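Local coordinates for nigritoxine (Vibrio nigripulchritudo, PDB 5M41), which acts as a bacterial toxin against crustaceans and insects and has a new fold, at residues A[273-277]-A[425-429]; A[313-317]-A[342-346]; A[488-493]-A[510-514]. All coordinates share one frame; numbering follows the deposited sequence.

Contact 1: A[273-277]-A[425-429]; sequences VEYSQ and RPTYR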
loop_
_atom_site.group_PDB
_atom_site.type_symbol
_atom_site.label_atom_id
_atom_site.label_comp_id
_atom_site.label_asym_id
_atom_site.label_seq_id
_atom_site.Cartn_x
_atom_site.Cartn_y
_atom_site.Cartn_z
ATOM N N VAL A 273 9.641 -12.727 2.205
ATOM C CA VAL A 273 8.478 -13.139 2.998
ATOM C C VAL A 273 7.253 -12.280 2.700
ATOM O O VAL A 273 7.326 -11.051 2.734
ATOM C CB VAL A 273 8.794 -13.192 4.520
ATOM C CG1 VAL A 273 10.046 -12.386 4.858
ATOM C CG2 VAL A 273 7.595 -12.766 5.371
ATOM N N GLU A 274 6.133 -12.936 2.395
ATOM C CA GLU A 274 4.893 -12.249 2.005
ATOM C C GLU A 274 3.687 -12.738 2.801
ATOM O O GLU A 274 3.553 -13.934 3.046
ATOM C CB GLU A 274 4.623 -12.430 0.503
ATOM C CG GLU A 274 5.640 -11.768 -0.425
ATOM C CD GLU A 274 5.680 -10.241 -0.332
ATOM O OE1 GLU A 274 4.787 -9.617 0.295
ATOM O OE2 GLU A 274 6.623 -9.652 -0.905
ATOM N N TYR A 275 2.797 -11.820 3.173
ATOM C CA TYR A 275 1.707 -12.139 4.095
ATOM C C TYR A 275 0.360 -12.457 3.445
ATOM O O TYR A 275 0.045 -11.942 2.369
ATOM C CB TYR A 275 1.532 -11.015 5.120
ATOM C CG TYR A 275 2.733 -10.854 6.026
ATOM C CD1 TYR A 275 3.006 -11.796 7.018
ATOM C CD2 TYR A 275 3.601 -9.766 5.882
ATOM C CE1 TYR A 275 4.109 -11.667 7.843
ATOM C CE2 TYR A 275 4.717 -9.627 6.702
ATOM C CZ TYR A 275 4.963 -10.577 7.677
ATOM O OH TYR A 275 6.044 -10.452 8.501
ATOM N N SER A 276 -0.419 -13.309 4.115
ATOM C CA SER A 276 -1.831 -13.507 3.785
ATOM C C SER A 276 -2.691 -12.732 4.776
ATOM O O SER A 276 -2.205 -12.295 5.824
ATOM C CB SER A 276 -2.210 -14.986 3.820
ATOM O OG SER A 276 -2.436 -15.412 5.153
ATOM N N GLN A 277 -3.970 -12.585 4.448
ATOM C CA GLN A 277 -4.895 -11.788 5.252
ATOM C C GLN A 277 -5.096 -12.283 6.690
ATOM O O GLN A 277 -5.227 -11.468 7.604
ATOM C CB GLN A 277 -6.238 -11.644 4.540
ATOM C CG GLN A 277 -6.209 -10.677 3.363
ATOM C CD GLN A 277 -7.422 -10.824 2.461
ATOM O OE1 GLN A 277 -7.287 -10.998 1.246
ATOM N NE2 GLN A 277 -8.616 -10.763 3.051
ATOM N N ARG A 425 11.460 -2.553 2.900
ATOM C CA ARG A 425 10.255 -2.648 3.730
ATOM C C ARG A 425 10.562 -2.387 5.201
ATOM O O ARG A 425 11.675 -2.641 5.645
ATOM C CB ARG A 425 9.684 -4.059 3.596
ATOM C CG ARG A 425 9.149 -4.358 2.194
ATOM C CD ARG A 425 9.006 -5.856 1.964
ATOM N NE ARG A 425 7.779 -6.354 2.582
ATOM C CZ ARG A 425 7.447 -7.648 2.686
ATOM N NH1 ARG A 425 8.269 -8.592 2.225
ATOM N NH2 ARG A 425 6.297 -7.997 3.269
ATOM N N PRO A 426 9.584 -1.856 5.959
ATOM C CA PRO A 426 9.777 -1.710 7.397
ATOM C C PRO A 426 9.810 -3.090 8.040
ATOM O O PRO A 426 9.234 -4.031 7.489
ATOM C CB PRO A 426 8.513 -0.950 7.842
ATOM C CG PRO A 426 7.471 -1.400 6.831
ATOM C CD PRO A 426 8.258 -1.359 5.538
ATOM N N THR A 427 10.496 -3.219 9.176
ATOM C CA THR A 427 10.591 -4.501 9.846
ATOM C C THR A 427 10.321 -4.352 11.350
ATOM O O THR A 427 10.432 -3.274 11.915
ATOM C CB THR A 427 11.975 -5.199 9.675
ATOM O OG1 THR A 427 12.972 -4.474 10.398
ATOM C CG2 THR A 427 12.422 -5.385 8.210
ATOM N N TYR A 428 9.978 -5.457 11.998
ATOM C CA TYR A 428 9.792 -5.482 13.442
ATOM C C TYR A 428 10.379 -6.767 13.993
ATOM O O TYR A 428 10.655 -7.708 13.247
ATOM C CB TYR A 428 8.310 -5.385 13.830
ATOM C CG TYR A 428 7.505 -6.650 13.604
ATOM C CD1 TYR A 428 7.154 -7.478 14.676
ATOM C CD2 TYR A 428 7.080 -7.013 12.316
ATOM C CE1 TYR A 428 6.388 -8.632 14.483
ATOM C CE2 TYR A 428 6.343 -8.168 12.104
ATOM C CZ TYR A 428 5.997 -8.971 13.185
ATOM O OH TYR A 428 5.248 -10.105 12.960
ATOM N N ARG A 429 10.602 -6.780 15.295
ATOM C CA ARG A 429 11.115 -7.948 15.964
ATOM C C ARG A 429 10.006 -8.478 16.856
ATOM O O ARG A 429 9.532 -7.779 17.751
ATOM C CB ARG A 429 12.365 -7.588 16.778
ATOM C CG ARG A 429 12.908 -8.723 17.646
ATOM C CD ARG A 429 14.054 -8.245 18.535
ATOM N NE ARG A 429 14.827 -7.245 17.814
ATOM C CZ ARG A 429 15.860 -7.515 17.014
ATOM N NH1 ARG A 429 16.302 -8.764 16.850
ATOM N NH2 ARG A 429 16.464 -6.518 16.385
#
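Arg425 reaches across to the backbone of Val273 and grips its carbonyl oxygen with both terminal nitrogens. NH1 makes the main bond, 2.7 Å from Arg425 NH1 to Val273 O and nearly straight at 166°, with the oxygen lying in the guanidinium plane. The second bond, from Arg425 NH2 to the same oxygen at 3.3 Å, is weak. The arginine chain starts with CG beside its own backbone N and then bends at chi3 (80°), which swings the guanidinium round to meet the loop with its edge. The Glu274 carboxylate lies almost parallel to the guanidinium, the planes 6° apart, but well out of its plane. The resulting salt bridge, Glu274 OE2 to Arg425 NH1 at 3.7 Å, is long and acts through charge alone; Glu274 OE1 has a further, weak ion pair with Lys406. The contact fastens the loop before helix 277-283 to the small antiparallel sheet in which strand 427-429, just after Arg425, runs between 354-357 and 435-437. Tyr275 extends toward that sheet, its ring steeply inclined to the guanidinium, with CE2 4.1 Å from Arg425 NH2. Its hydroxyl bonds to the carbonyl oxygen of Pro437 in the neighbouring strand. Beside that hydroxyl comes the Tyr428 ring, whose CE2 is 4.3 Å from Tyr275 OH.

Contact 2: A[313-317]-A[342-346]; sequences LTADA and VAKLS
Leu313 and Leu345 meet tip to tip between a helix and a strand. Leu313 carries CG anti to its backbone N (chi1 -174°), which sends the isobutyl group out from the helix to the strand. There its CD2 methyl settles against the step between Ala343 and Leu345: Leu313 CD2 lies 3.9 Å from Ala343 CB and 3.7 Å from Ala343 O, and is also 3.9 Å from Leu345 CG. The small alanine methyl forms the floor of this hollow, and the leucine branch point one of its walls. This is helix-on-sheet packing, with helix 302-319 laid along strand 340-348 of an antiparallel sheet; the short segments run in roughly the same direction, their axes 9.4 Å apart and crossing at -33°. The bump that comes back from the strand is Leu345. Its CD1 enters the shallow dip on the helix between Leu313 and Ala317, one turn apart, and touches Ala317 CB at 3.5 Å and Leu313 O at 3.7 Å. The Leu345 and Thr314 side chains cross at about a right angle, with Leu345 CD2 3.9 Å from Thr314 OG1. That hydroxyl is bonded to the carbonyl oxygen of Ala310, one turn earlier in the helix, so the polar atom is satisfied although buried. Ile377 of helix 373-382 packs against both Thr314 and Ala315, while on the strand Lys344 points away from the helix and its NZ is hydrogen-bonded to Gln292 OE1.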
loop_
_atom_site.group_PDB
_atom_site.type_symbol
_atom_site.label_atom_id
_atom_site.label_comp_id
_atom_site.label_asym_id
_atom_site.label_seq_id
_atom_site.Cartn_x
_atom_site.Cartn_y
_atom_site.Cartn_z
ATOM N N LEU A 313 -2.211 15.841 6.250
ATOM C CA LEU A 313 -2.790 14.909 7.215
ATOM C C LEU A 313 -1.796 14.565 8.323
ATOM O O LEU A 313 -2.164 14.495 9.499
ATOM C CB LEU A 313 -3.244 13.629 6.510
ATOM C CG LEU A 313 -4.002 12.567 7.317
ATOM C CD1 LEU A 313 -5.431 13.019 7.615
ATOM C CD2 LEU A 313 -4.008 11.269 6.520
ATOM N N THR A 314 -0.540 14.339 7.955
ATOM C CA THR A 314 0.478 14.008 8.958
ATOM C C THR A 314 0.738 15.193 9.899
ATOM O O THR A 314 0.887 15.011 11.122
ATOM C CB THR A 314 1.794 13.530 8.304
ATOM O OG1 THR A 314 1.505 12.557 7.291
ATOM C CG2 THR A 314 2.701 12.901 9.332
ATOM N N ALA A 315 0.797 16.400 9.327
ATOM C CA ALA A 315 1.048 17.621 10.104
ATOM C C ALA A 315 -0.071 17.825 11.118
ATOM O O ALA A 315 0.200 18.081 12.286
ATOM C CB ALA A 315 1.206 18.831 9.189
ATOM N N ASP A 316 -1.321 17.655 10.691
ATOM C CA ASP A 316 -2.459 17.870 11.605
ATOM C C ASP A 316 -2.448 16.892 12.774
ATOM O O ASP A 316 -2.774 17.276 13.896
ATOM C CB ASP A 316 -3.804 17.804 10.885
ATOM C CG ASP A 316 -3.953 18.863 9.812
ATOM O OD1 ASP A 316 -3.143 19.817 9.762
ATOM O OD2 ASP A 316 -4.888 18.728 8.998
ATOM N N ALA A 317 -2.051 15.645 12.520
ATOM C CA ALA A 317 -2.042 14.631 13.573
ATOM C C ALA A 317 -1.011 14.946 14.659
ATOM O O ALA A 317 -1.261 14.709 15.848
ATOM C CB ALA A 317 -1.816 13.247 12.989
ATOM N N VAL A 342 -7.335 7.112 -0.833
ATOM C CA VAL A 342 -7.522 7.560 0.538
ATOM C C VAL A 342 -6.158 7.621 1.242
ATOM O O VAL A 342 -5.338 6.704 1.097
ATOM C CB VAL A 342 -8.558 6.688 1.299
ATOM C CG1 VAL A 342 -8.064 5.263 1.496
ATOM C CG2 VAL A 342 -8.952 7.324 2.629
ATOM N N ALA A 343 -5.900 8.721 1.948
ATOM C CA ALA A 343 -4.772 8.784 2.876
ATOM C C ALA A 343 -5.329 8.541 4.264
ATOM O O ALA A 343 -6.387 9.083 4.620
ATOM C CB ALA A 343 -4.087 10.138 2.824
ATOM N N LYS A 344 -4.624 7.718 5.031
ATOM C CA LYS A 344 -5.029 7.371 6.372
ATOM C C LYS A 344 -3.796 6.993 7.174
ATOM O O LYS A 344 -2.965 6.221 6.689
ATOM C CB LYS A 344 -5.996 6.178 6.320
ATOM C CG LYS A 344 -6.733 5.900 7.617
ATOM C CD LYS A 344 -8.046 5.135 7.381
ATOM C CE LYS A 344 -8.874 5.025 8.675
ATOM N NZ LYS A 344 -10.353 4.971 8.373
ATOM N N LEU A 345 -3.699 7.515 8.399
ATOM C CA LEU A 345 -2.582 7.248 9.305
ATOM C C LEU A 345 -2.984 6.150 10.260
ATOM O O LEU A 345 -4.154 6.091 10.679
ATOM C CB LEU A 345 -2.260 8.477 10.161
ATOM C CG LEU A 345 -1.851 9.721 9.393
ATOM C CD1 LEU A 345 -1.810 10.910 10.340
ATOM C CD2 LEU A 345 -0.499 9.506 8.716
ATOM N N SER A 346 -2.017 5.291 10.596
ATOM C CA SER A 346 -2.185 4.301 11.638
ATOM C C SER A 346 -0.988 4.427 12.548
ATOM O O SER A 346 0.113 4.720 12.097
ATOM C CB SER A 346 -2.213 2.883 11.075
ATOM O OG SER A 346 -3.322 2.644 10.223
#

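Contact 3: A[488-493]-A[510-514]; sequences SNPNGN and TYRKV
Ser488 O receives the backbone N-H of Lys513, and Asn493 ND2 donates a hydrogen bond to Tyr511 O, two bonds from the residues on either end of a type I beta turn, Asn489 to Gly492, that fix the turn beside strand 505-515 of a four-stranded antiparallel sheet. The first bond measures 2.8 Å from Lys513 N to Ser488 O and is moderately bent. The second, also 2.8 Å from Asn493 ND2 to Tyr511 O, is straighter at 167°, and the carbonyl oxygen lies in the plane of the asparagine amide. Next to these bonds the CB of Ser488 sits over one face of the Arg512 guanidinium, a tight approach of 3.1 Å to Arg512 NH2. The Pro490 ring crosses Lys513 at about a right angle, with Pro490 CD 4.0 Å from Lys513 CB, and the Thr510 methyl CG2 packs against the amide of Asn489.

Further out, the long strand side chains are tied to neighbouring parts of the fold. Arg512 NH1 bonds to Gln528 OE1 on the next strand, and the arginine also makes a cation-pi contact with Trp540. Tyr511 OH is hydrogen-bonded to Arg553 NH2. The Lys513 chain is bent, and its NZ is bonded to the carbonyl oxygens of Ile563 and Gly564 and to Asn525 OD1. Asn493 OD1 accepts from Asn562 N, so both ends of that amide are held and its rotation is fixed.

The Asn489 side chain spans the turn to Asn493, its CG standing anti to the backbone N (chi1 -171°). Asn489 OD1 takes the Asn493 N-H at 2.8 Å, while Asn489 ND2 meets a lone pair of Asn493 O at 2.9 Å, in the carbonyl plane.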
loop_
_atom_site.group_PDB
_atom_site.type_symbol
_atom_site.label_atom_id
_atom_site.label_comp_id
_atom_site.label_asym_id
_atom_site.label_seq_id
_atom_site.Cartn_x
_atom_site.Cartn_y
_atom_site.Cartn_z
ATOM N N SER A 488 -39.235 13.648 -22.070
ATOM C CA SER A 488 -37.867 13.143 -22.080
ATOM C C SER A 488 -37.603 12.127 -20.971
ATOM O O SER A 488 -36.505 11.584 -20.849
ATOM C CB SER A 488 -36.886 14.301 -21.971
ATOM O OG SER A 488 -36.433 14.670 -23.259
ATOM N N ASN A 489 -38.621 11.914 -20.151
ATOM C CA ASN A 489 -38.637 10.868 -19.167
ATOM C C ASN A 489 -39.941 10.097 -19.303
ATOM O O ASN A 489 -40.715 10.024 -18.352
ATOM C CB ASN A 489 -38.499 11.458 -17.763
ATOM C CG ASN A 489 -38.295 10.391 -16.701
ATOM O OD1 ASN A 489 -38.064 9.205 -17.008
ATOM N ND2 ASN A 489 -38.383 10.800 -15.443
ATOM N N PRO A 490 -40.195 9.510 -20.490
ATOM C CA PRO A 490 -41.500 8.858 -20.666
ATOM C C PRO A 490 -41.725 7.713 -19.682
ATOM O O PRO A 490 -42.880 7.373 -19.410
ATOM C CB PRO A 490 -41.442 8.306 -22.104
ATOM C CG PRO A 490 -39.983 8.191 -22.407
ATOM C CD PRO A 490 -39.339 9.339 -21.679
ATOM N N ASN A 491 -40.646 7.122 -19.156
ATOM C CA ASN A 491 -40.826 5.951 -18.309
ATOM C C ASN A 491 -41.091 6.361 -16.872
ATOM O O ASN A 491 -41.478 5.530 -16.045
ATOM C CB ASN A 491 -39.635 4.967 -18.418
ATOM C CG ASN A 491 -39.490 4.366 -19.809
ATOM O OD1 ASN A 491 -38.372 4.093 -20.271
ATOM N ND2 ASN A 491 -40.610 4.158 -20.488
ATOM N N GLY A 492 -40.880 7.641 -16.573
ATOM C CA GLY A 492 -41.050 8.129 -15.213
ATOM C C GLY A 492 -39.944 7.622 -14.300
ATOM O O GLY A 492 -40.197 7.242 -13.141
ATOM N N ASN A 493 -38.711 7.625 -14.817
ATOM C CA ASN A 493 -37.562 7.215 -14.021
ATOM C C ASN A 493 -37.339 8.203 -12.886
ATOM O O ASN A 493 -37.533 9.415 -13.059
ATOM C CB ASN A 493 -36.303 7.024 -14.891
ATOM C CG ASN A 493 -36.360 5.755 -15.714
ATOM O OD1 ASN A 493 -36.929 4.762 -15.282
ATOM N ND2 ASN A 493 -35.789 5.784 -16.910
ATOM N N THR A 510 -31.207 11.824 -13.472
ATOM C CA THR A 510 -32.344 11.042 -13.922
ATOM C C THR A 510 -31.890 10.287 -15.134
ATOM O O THR A 510 -31.152 10.838 -15.966
ATOM C CB THR A 510 -33.535 11.961 -14.313
ATOM O OG1 THR A 510 -33.948 12.672 -13.149
ATOM C CG2 THR A 510 -34.732 11.161 -14.869
ATOM N N TYR A 511 -32.316 9.029 -15.241
ATOM C CA TYR A 511 -32.078 8.267 -16.450
ATOM C C TYR A 511 -33.129 8.616 -17.515
ATOM O O TYR A 511 -34.250 8.100 -17.494
ATOM C CB TYR A 511 -32.107 6.766 -16.146
ATOM C CG TYR A 511 -31.064 5.960 -16.846
ATOM C CD1 TYR A 511 -30.602 4.774 -16.274
ATOM C CD2 TYR A 511 -30.515 6.371 -18.059
ATOM C CE1 TYR A 511 -29.633 4.004 -16.892
ATOM C CE2 TYR A 511 -29.532 5.608 -18.690
ATOM C CZ TYR A 511 -29.105 4.423 -18.090
ATOM O OH TYR A 511 -28.144 3.639 -18.666
ATOM N N ARG A 512 -32.744 9.458 -18.469
ATOM C CA ARG A 512 -33.700 10.047 -19.410
ATOM C C ARG A 512 -33.565 9.504 -20.822
ATOM O O ARG A 512 -32.488 9.037 -21.203
ATOM C CB ARG A 512 -33.485 11.549 -19.480
ATOM C CG ARG A 512 -33.822 12.291 -18.218
ATOM C CD ARG A 512 -33.243 13.685 -18.330
ATOM N NE ARG A 512 -34.150 14.614 -18.984
ATOM C CZ ARG A 512 -33.918 15.260 -20.128
ATOM N NH1 ARG A 512 -32.796 15.089 -20.814
ATOM N NH2 ARG A 512 -34.829 16.099 -20.587
ATOM N N LYS A 513 -34.644 9.598 -21.607
ATOM C CA LYS A 513 -34.608 9.113 -22.981
ATOM C C LYS A 513 -34.447 10.276 -23.945
ATOM O O LYS A 513 -35.367 11.079 -24.120
ATOM C CB LYS A 513 -35.834 8.250 -23.318
ATOM C CG LYS A 513 -35.500 7.107 -24.278
ATOM C CD LYS A 513 -36.643 6.118 -24.452
ATOM C CE LYS A 513 -36.715 5.088 -23.331
ATOM N NZ LYS A 513 -35.939 3.852 -23.628
ATOM N N VAL A 514 -33.266 10.370 -24.549
ATOM C CA VAL A 514 -32.915 11.508 -25.392
ATOM C C VAL A 514 -32.680 11.124 -26.856
ATOM O O VAL A 514 -32.343 9.977 -27.146
ATOM C CB VAL A 514 -31.682 12.271 -24.861
ATOM C CG1 VAL A 514 -31.960 12.823 -23.474
ATOM C CG2 VAL A 514 -30.425 11.405 -24.894
#

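How the contacts relate
From the N terminus, the chain first enters contact 1 at 273-277, just before helix 277-283. It then runs through helix 302-319 and strand 340-348, where contact 2 closes a short loop of 24 residues, nested inside the much longer loop that contact 1 closes at 425-429. Contact 2 joins a helix to the antiparallel sheet that holds strand 340-348, and contact 1 ties a surface loop to the three-stranded sheet; their centres are about 22 Å apart. Contact 3 follows in series, closing 16 residues between 488-493 and 510-514 on a separate four-stranded sheet. Its centre lies about 53 Å from that of contact 1 and 43 Å from that of contact 2.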